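Alpha-galactosidase (Lactobacillus brevis, PDB 3MI6) probably hydrolyses terminal, non-reducing alpha-D-galactose residues of alpha-galactosides, including oligosaccharides, galactomannans and galactolipids, as a member of glycosyl hydrolase family 36. Local coordinates at residues Y21-M26 with K74-S79; I194-T199 with R204-H209; M467-N472 with Q517-V522. One frame throughout, in Å; residues are numbered along the deposited sequence.

Contact 1. Residues Y21-M26 with K74-S79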
# COMPACT_ATOMS: atom_id res chain seq x y z
N TYR D 21 -16.61 29.02 -3.31
CA TYR D 21 -15.34 29.45 -3.88
C TYR D 21 -15.19 30.92 -3.46
O TYR D 21 -16.06 31.74 -3.74
CB TYR D 21 -15.44 29.33 -5.40
CG TYR D 21 -14.15 29.46 -6.19
CD1 TYR D 21 -13.53 30.69 -6.36
CD2 TYR D 21 -13.59 28.36 -6.83
CE1 TYR D 21 -12.38 30.81 -7.10
CE2 TYR D 21 -12.45 28.46 -7.58
CZ TYR D 21 -11.84 29.69 -7.71
OH TYR D 21 -10.68 29.80 -8.45
N ILE D 22 -14.12 31.24 -2.75
CA ILE D 22 -13.93 32.58 -2.23
C ILE D 22 -12.54 33.12 -2.58
O ILE D 22 -11.53 32.44 -2.34
CB ILE D 22 -14.04 32.61 -0.70
CG1 ILE D 22 -15.31 31.92 -0.21
CG2 ILE D 22 -13.97 34.04 -0.17
CD1 ILE D 22 -15.30 31.64 1.31
N PHE D 23 -12.48 34.33 -3.14
CA PHE D 23 -11.21 35.02 -3.30
C PHE D 23 -11.28 36.51 -2.96
O PHE D 23 -12.37 37.05 -2.79
CB PHE D 23 -10.61 34.81 -4.69
CG PHE D 23 -11.44 35.36 -5.83
CD1 PHE D 23 -12.53 34.66 -6.31
CD2 PHE D 23 -11.09 36.56 -6.44
CE1 PHE D 23 -13.27 35.15 -7.36
CE2 PHE D 23 -11.84 37.06 -7.50
CZ PHE D 23 -12.93 36.35 -7.96
N GLN D 24 -10.11 37.15 -2.88
CA GLN D 24 -10.02 38.53 -2.42
C GLN D 24 -8.95 39.32 -3.17
O GLN D 24 -7.85 38.81 -3.42
CB GLN D 24 -9.71 38.55 -0.92
CG GLN D 24 -9.75 39.93 -0.29
CD GLN D 24 -9.48 39.90 1.21
OE1 GLN D 24 -8.69 39.08 1.71
NE2 GLN D 24 -10.14 40.80 1.95
N ILE D 25 -9.27 40.56 -3.53
CA ILE D 25 -8.27 41.46 -4.09
C ILE D 25 -7.34 41.89 -2.97
O ILE D 25 -7.77 42.21 -1.86
CB ILE D 25 -8.89 42.69 -4.75
CG1 ILE D 25 -9.79 42.26 -5.90
CG2 ILE D 25 -7.81 43.59 -5.29
CD1 ILE D 25 -9.08 41.43 -6.96
N MSE D 26 -6.05 41.89 -3.26
CA MSE D 26 -5.07 42.04 -2.20
C MSE D 26 -4.24 43.32 -2.24
O MSE D 26 -4.27 44.10 -3.21
CB MSE D 26 -4.15 40.83 -2.20
CG MSE D 26 -4.89 39.52 -2.02
SE MSE D 26 -3.66 38.21 -1.29
CE MSE D 26 -2.30 38.19 -2.70
N LYS D 74 -1.63 31.77 -1.82
CA LYS D 74 -2.52 31.18 -2.81
C LYS D 74 -3.06 32.21 -3.81
O LYS D 74 -3.68 33.20 -3.44
CB LYS D 74 -3.69 30.50 -2.12
CG LYS D 74 -3.37 29.19 -1.44
CD LYS D 74 -4.39 28.95 -0.34
CE LYS D 74 -4.17 29.98 0.74
NZ LYS D 74 -5.28 30.05 1.69
N ALA D 75 -2.83 31.96 -5.09
CA ALA D 75 -3.22 32.91 -6.11
C ALA D 75 -4.37 32.39 -6.95
O ALA D 75 -4.68 31.20 -6.96
CB ALA D 75 -2.05 33.21 -7.00
N GLU D 76 -4.97 33.31 -7.67
CA GLU D 76 -6.13 33.00 -8.49
C GLU D 76 -5.74 32.93 -9.96
O GLU D 76 -6.37 32.23 -10.75
CB GLU D 76 -7.20 34.07 -8.27
CG GLU D 76 -8.52 33.74 -8.88
CD GLU D 76 -9.27 32.64 -8.15
OE1 GLU D 76 -8.75 32.14 -7.11
OE2 GLU D 76 -10.37 32.28 -8.60
N TYR D 77 -4.69 33.64 -10.33
CA TYR D 77 -4.21 33.67 -11.71
C TYR D 77 -2.85 34.30 -11.67
O TYR D 77 -2.72 35.49 -11.88
CB TYR D 77 -5.16 34.49 -12.60
CG TYR D 77 -5.13 34.08 -14.05
CD1 TYR D 77 -5.81 32.95 -14.48
CD2 TYR D 77 -4.42 34.80 -14.98
CE1 TYR D 77 -5.77 32.56 -15.80
CE2 TYR D 77 -4.38 34.42 -16.29
CZ TYR D 77 -5.05 33.29 -16.70
OH TYR D 77 -5.01 32.91 -18.02
N ALA D 78 -1.83 33.50 -11.40
CA ALA D 78 -0.51 34.05 -11.12
C ALA D 78 0.46 34.14 -12.31
O ALA D 78 0.38 33.37 -13.27
CB ALA D 78 0.15 33.29 -9.97
N SER D 79 1.41 35.06 -12.22
CA SER D 79 2.48 35.18 -13.20
C SER D 79 3.80 34.76 -12.58
O SER D 79 3.92 34.63 -11.36
CB SER D 79 2.60 36.63 -13.64
OG SER D 79 2.98 37.42 -12.52

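Contact 2. Residues I194-T199 with R204-H209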
# COMPACT_ATOMS: atom_id res chain seq x y z
N ILE D 194 -6.56 11.59 -10.03
CA ILE D 194 -7.24 10.57 -10.79
C ILE D 194 -7.31 11.04 -12.24
O ILE D 194 -7.87 12.10 -12.53
CB ILE D 194 -8.65 10.33 -10.25
CG1 ILE D 194 -8.56 9.94 -8.77
CG2 ILE D 194 -9.37 9.25 -11.04
CD1 ILE D 194 -9.92 9.80 -8.08
N GLN D 195 -6.73 10.25 -13.15
CA GLN D 195 -6.60 10.64 -14.55
C GLN D 195 -7.20 9.54 -15.39
O GLN D 195 -7.59 8.50 -14.87
CB GLN D 195 -5.14 10.83 -14.93
CG GLN D 195 -4.33 9.61 -14.61
CD GLN D 195 -2.86 9.83 -14.79
OE1 GLN D 195 -2.19 10.38 -13.91
NE2 GLN D 195 -2.33 9.37 -15.91
N PHE D 196 -7.28 9.79 -16.69
CA PHE D 196 -7.85 8.82 -17.59
C PHE D 196 -6.98 8.67 -18.83
O PHE D 196 -7.07 9.43 -19.77
CB PHE D 196 -9.32 9.15 -17.86
CG PHE D 196 -10.16 9.07 -16.63
CD1 PHE D 196 -10.77 7.87 -16.27
CD2 PHE D 196 -10.28 10.16 -15.79
CE1 PHE D 196 -11.52 7.78 -15.11
CE2 PHE D 196 -11.01 10.08 -14.63
CZ PHE D 196 -11.64 8.89 -14.29
N SER D 197 -6.11 7.68 -18.78
CA SER D 197 -5.09 7.52 -19.77
C SER D 197 -5.33 6.24 -20.55
O SER D 197 -5.97 5.32 -20.04
CB SER D 197 -3.75 7.46 -19.05
OG SER D 197 -3.73 8.42 -18.00
N GLY D 198 -4.86 6.20 -21.79
CA GLY D 198 -4.89 4.98 -22.56
C GLY D 198 -4.31 5.15 -23.93
O GLY D 198 -3.20 5.67 -24.10
N THR D 199 -5.09 4.72 -24.92
CA THR D 199 -4.72 4.81 -26.32
C THR D 199 -5.81 4.22 -27.21
O THR D 199 -6.89 3.83 -26.75
CB THR D 199 -3.37 4.10 -26.60
OG1 THR D 199 -2.96 4.37 -27.94
CG2 THR D 199 -3.50 2.57 -26.39
N ARG D 204 -9.04 5.78 -21.92
CA ARG D 204 -9.58 6.26 -20.66
C ARG D 204 -9.67 5.26 -19.51
O ARG D 204 -10.60 5.34 -18.71
CB ARG D 204 -10.94 6.94 -20.90
CG ARG D 204 -10.79 8.31 -21.55
CD ARG D 204 -12.11 9.01 -21.77
NE ARG D 204 -12.92 8.31 -22.76
CZ ARG D 204 -12.63 8.25 -24.06
NH1 ARG D 204 -11.53 8.85 -24.52
NH2 ARG D 204 -13.43 7.58 -24.89
N HIS D 205 -8.71 4.35 -19.37
CA HIS D 205 -8.63 3.57 -18.13
C HIS D 205 -8.28 4.53 -16.97
O HIS D 205 -7.53 5.49 -17.16
CB HIS D 205 -7.57 2.46 -18.23
CG HIS D 205 -7.93 1.37 -19.19
ND1 HIS D 205 -7.47 0.08 -19.04
CD2 HIS D 205 -8.71 1.37 -20.29
CE1 HIS D 205 -7.95 -0.67 -20.03
NE2 HIS D 205 -8.71 0.10 -20.80
N LEU D 206 -8.81 4.25 -15.78
CA LEU D 206 -8.61 5.11 -14.62
C LEU D 206 -7.29 4.81 -13.87
O LEU D 206 -6.94 3.66 -13.64
CB LEU D 206 -9.81 4.95 -13.69
CG LEU D 206 -9.95 5.87 -12.47
CD1 LEU D 206 -11.41 5.93 -12.11
CD2 LEU D 206 -9.13 5.43 -11.26
N TYR D 207 -6.55 5.86 -13.53
CA TYR D 207 -5.32 5.72 -12.77
C TYR D 207 -5.42 6.62 -11.56
O TYR D 207 -5.92 7.74 -11.65
CB TYR D 207 -4.08 6.06 -13.60
CG TYR D 207 -3.79 5.06 -14.67
CD1 TYR D 207 -2.99 3.95 -14.41
CD2 TYR D 207 -4.35 5.19 -15.94
CE1 TYR D 207 -2.73 3.01 -15.41
CE2 TYR D 207 -4.09 4.24 -16.94
CZ TYR D 207 -3.28 3.16 -16.66
OH TYR D 207 -3.03 2.22 -17.64
N ARG D 208 -4.97 6.14 -10.41
CA ARG D 208 -5.22 6.86 -9.17
C ARG D 208 -3.93 6.88 -8.35
O ARG D 208 -3.48 5.84 -7.89
CB ARG D 208 -6.38 6.22 -8.40
CG ARG D 208 -6.56 6.76 -6.98
CD ARG D 208 -7.94 6.52 -6.37
NE ARG D 208 -8.11 7.29 -5.14
CZ ARG D 208 -9.27 7.48 -4.52
NH1 ARG D 208 -10.39 6.95 -4.98
NH2 ARG D 208 -9.31 8.21 -3.44
N HIS D 209 -3.33 8.05 -8.21
CA HIS D 209 -2.03 8.19 -7.54
C HIS D 209 -2.01 9.37 -6.55
O HIS D 209 -2.60 10.43 -6.79
CB HIS D 209 -0.88 8.30 -8.56
CG HIS D 209 -0.65 7.04 -9.34
ND1 HIS D 209 -1.36 6.72 -10.48
CD2 HIS D 209 0.19 6.00 -9.12
CE1 HIS D 209 -0.97 5.54 -10.93
NE2 HIS D 209 -0.02 5.09 -10.12
O HOH W 1 -7.30 8.56 -22.61

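Contact 3. Residues M467-N472 with Q517-V522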
# COMPACT_ATOMS: atom_id res chain seq x y z
N MSE D 467 -24.37 17.96 -49.73
CA MSE D 467 -24.65 16.55 -49.53
C MSE D 467 -25.81 16.31 -48.56
O MSE D 467 -26.57 15.34 -48.70
CB MSE D 467 -23.39 15.84 -49.03
CG MSE D 467 -23.46 14.32 -49.14
SE MSE D 467 -23.59 13.65 -50.98
CE MSE D 467 -22.17 14.73 -51.78
N ILE D 468 -25.95 17.20 -47.59
CA ILE D 468 -27.05 17.17 -46.64
C ILE D 468 -28.36 17.52 -47.33
O ILE D 468 -29.39 16.90 -47.04
CB ILE D 468 -26.83 18.16 -45.49
CG1 ILE D 468 -25.66 17.72 -44.62
CG2 ILE D 468 -28.08 18.29 -44.66
CD1 ILE D 468 -25.21 18.79 -43.64
N GLU D 469 -28.31 18.50 -48.23
CA GLU D 469 -29.50 18.90 -49.01
C GLU D 469 -29.85 17.86 -50.07
O GLU D 469 -31.01 17.51 -50.26
CB GLU D 469 -29.29 20.27 -49.66
CG GLU D 469 -29.36 21.47 -48.71
CD GLU D 469 -29.63 22.78 -49.43
OE1 GLU D 469 -29.77 22.77 -50.67
OE2 GLU D 469 -29.70 23.83 -48.75
N SER D 470 -28.82 17.38 -50.76
CA SER D 470 -29.00 16.45 -51.85
C SER D 470 -29.56 15.12 -51.35
O SER D 470 -30.49 14.56 -51.94
CB SER D 470 -27.66 16.26 -52.58
OG SER D 470 -27.70 15.19 -53.50
N ALA D 471 -29.01 14.62 -50.25
CA ALA D 471 -29.36 13.30 -49.75
C ALA D 471 -30.24 13.31 -48.48
O ALA D 471 -30.53 12.26 -47.88
CB ALA D 471 -28.10 12.47 -49.53
N ASN D 472 -30.67 14.51 -48.08
CA ASN D 472 -31.54 14.70 -46.91
C ASN D 472 -31.06 13.96 -45.67
O ASN D 472 -31.80 13.19 -45.05
CB ASN D 472 -32.99 14.34 -47.24
CG ASN D 472 -33.49 15.05 -48.48
OD1 ASN D 472 -33.86 16.24 -48.43
ND2 ASN D 472 -33.48 14.35 -49.61
N GLN D 517 -25.84 25.31 -37.48
CA GLN D 517 -26.79 26.42 -37.54
C GLN D 517 -27.66 26.34 -38.80
O GLN D 517 -28.85 26.66 -38.76
CB GLN D 517 -26.08 27.76 -37.44
CG GLN D 517 -25.12 27.81 -36.28
CD GLN D 517 -24.98 29.19 -35.69
OE1 GLN D 517 -23.87 29.76 -35.66
NE2 GLN D 517 -26.09 29.75 -35.21
N ALA D 518 -27.09 25.88 -39.91
CA ALA D 518 -27.80 25.85 -41.18
C ALA D 518 -28.69 24.64 -41.34
O ALA D 518 -29.65 24.69 -42.09
CB ALA D 518 -26.84 25.95 -42.33
N TYR D 519 -28.35 23.54 -40.66
CA TYR D 519 -29.13 22.30 -40.76
C TYR D 519 -29.28 21.65 -39.39
O TYR D 519 -28.77 20.55 -39.16
CB TYR D 519 -28.45 21.31 -41.72
CG TYR D 519 -28.08 21.89 -43.08
CD1 TYR D 519 -28.95 21.81 -44.16
CD2 TYR D 519 -26.85 22.51 -43.28
CE1 TYR D 519 -28.61 22.34 -45.39
CE2 TYR D 519 -26.51 23.03 -44.51
CZ TYR D 519 -27.39 22.95 -45.56
OH TYR D 519 -27.04 23.47 -46.79
N PRO D 520 -29.98 22.33 -38.47
CA PRO D 520 -30.04 21.94 -37.05
C PRO D 520 -30.71 20.59 -36.75
O PRO D 520 -30.68 20.17 -35.60
CB PRO D 520 -30.84 23.07 -36.40
CG PRO D 520 -31.58 23.72 -37.52
CD PRO D 520 -30.68 23.60 -38.71
N ASN D 521 -31.29 19.92 -37.73
CA ASN D 521 -31.96 18.63 -37.48
C ASN D 521 -31.04 17.46 -37.73
O ASN D 521 -31.43 16.29 -37.66
CB ASN D 521 -33.22 18.49 -38.34
CG ASN D 521 -34.27 19.53 -38.01
OD1 ASN D 521 -34.30 20.06 -36.89
ND2 ASN D 521 -35.13 19.83 -38.97
N VAL D 522 -29.79 17.79 -38.04
CA VAL D 522 -28.81 16.78 -38.34
C VAL D 522 -28.09 16.45 -37.06
O VAL D 522 -27.54 17.32 -36.39
CB VAL D 522 -27.82 17.28 -39.40
CG1 VAL D 522 -26.60 16.36 -39.46
CG2 VAL D 522 -28.50 17.38 -40.76

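Contact 1. Residues Y21-M26 with K74-S79
Y21 and F23, on strand 19-25 of the small antiparallel sheet at the N-terminal end of the chain, meet E76 in the long loop between strands 31-36 and 90-93. The contact is buried, and the E76 carboxylate supplies all of its close approaches from the loop. Y21 OH donates a hydrogen bond to E76 OE2, at 2.5 Å. The hydroxyl reaches OE2 from above the carboxylate plane, 37° out of it. In turn, OE2 sits at the edge of the Y21 ring, and the ring and carboxylate planes stand almost at right angles. F23 meets the same group differently. Its ring is stacked on the carboxylate, with the planes 14° apart and F23 CD1 3.9 Å from E76 OE2. E76 reaches both aromatics because its chain leaves the backbone with CG opposite N and then bends at chi2 (72°). One oxygen therefore lies at a ring edge and over a ring face at once. Y151 OH also hydrogen-bonds to OE2, and the Y151 ring stacks on F23. K162 NZ hydrogen-bonds to Y21 OH and forms a long, weak ion pair with OE2. The buried carboxylate is thus met by two tyrosine hydroxyls and only weakly by a lysine. These polar partners probably offset the cost of burying its charge. Y21 ties the loop to strand 19-25, Y151 and, more weakly, K162 to strands 146-154 and 159-167.

Contact 2. Residues I194-T199 with R204-H209
Q195 and Y207 face each other in the beta hairpin of strands 192-197 and 205-210. They form an antiparallel hydrogen-bonded pair. Q195 N donates to Y207 O at 3.0 Å, in the carbonyl plane, and Y207 N donates to Q195 O at 3.1 Å. Nearer the turn, S197 N gives a more bent bond to H205 O (141°). Between these rungs lies a CA-H...O contact, F196 CA to H205 O at 3.4 Å.

The apolar contacts gather on the face that carries I194, F196, L206 and R208. F196 and L206 lie side by side, with F196 CE1 3.5 Å from L206 CD1. I194 CG2 touches L206 CG at 3.7 Å. I194 CD1 sits over one face of the R208 guanidinium, whose NE forms a salt bridge with D192. A polar atom also meets F196: R204 O lies at the edge of its ring.

On the other face, Q195 CG packs on Y207 CB at 3.7 Å, and S197 CB lies by Y207 CE2. Q195 CG lies between the backbone N and the carbonyl carbon (chi1 55°), which sets it against Y207 CB. Q195 NE2 donates to S197 OG (2.7 Å, 167°), with the hydroxyl in the amide plane. R212 and P213 of a neighbouring subunit bind the Q195 amide too.

The turn carries W200, a predicted substrate-binding residue. Strand 205-210 is an outermost strand of its nine-stranded sheet within the chain, and strand 233-236 pairs with 192-197 on its other side. Helix 553-566 packs on H205 and L206, and helix 305-319 on I194 and R208.

Contact 3. Residues M467-N472 with Q517-V522
I468, near the end of helix 454-471, packs against Y519 and V522, which follow helix 500-518 in the (beta/alpha)8 barrel domain. This is the tight, apolar side. I468 CG2 lies 3.7 Å from Y519 CD1 and 4.0 Å from V522 CG2. I468 CD1 comes over one face of the same ring, so both branches of the isoleucine meet the tyrosine. Y519 and V522 are the ends of a type I turn, closed by V522 N donating to Y519 O at 3.1 Å. The turn brings both side chains to I468 just before strand 523-526 begins.

The solvent side is looser. E469 is exposed, and its side chain reaches the outer end of the tyrosine. E469 CG sits at the ring edge, 3.5 Å from Y519 CE1. The carboxylate is turned well away from the ring plane, at 72° to it. Y519 OH donates only a weak bond to E469 OE2 at 3.3 Å, and the placing of that hydroxyl is somewhat uncertain. An extended chain beyond CG carries the E469 carboxylate past the ring edge. With an alanine at Y519, I468 would probably lose its aromatic cover and the E469 carboxylate its weak hydroxyl partner.

The tyrosine thus spans two environments, its ring face against aliphatic carbon and its hydroxyl beside an exposed acid. Apolar packing probably contributes more here than the weak polar bond.

The contacts follow one another along the chain, each closing before the next opens, and none touches another. The centres of contacts 1 and 2 are about 30 Å apart, those of 2 and 3 about 38 Å, and those of 1 and 3 about 47 Å. Contact 1 joins the N-terminal four-stranded sheet to a loop, beside strands 146-154 and 159-167 of the nine-stranded sheet. Contact 2 forms the end of that same sheet, where it meets helix 553-566 of the barrel domain. Contact 3 lies within the barrel domain, across the chain's centre from contact 2. Together they run from the N-terminal beta domain, through its junction with the barrel, to the barrel's outer helices.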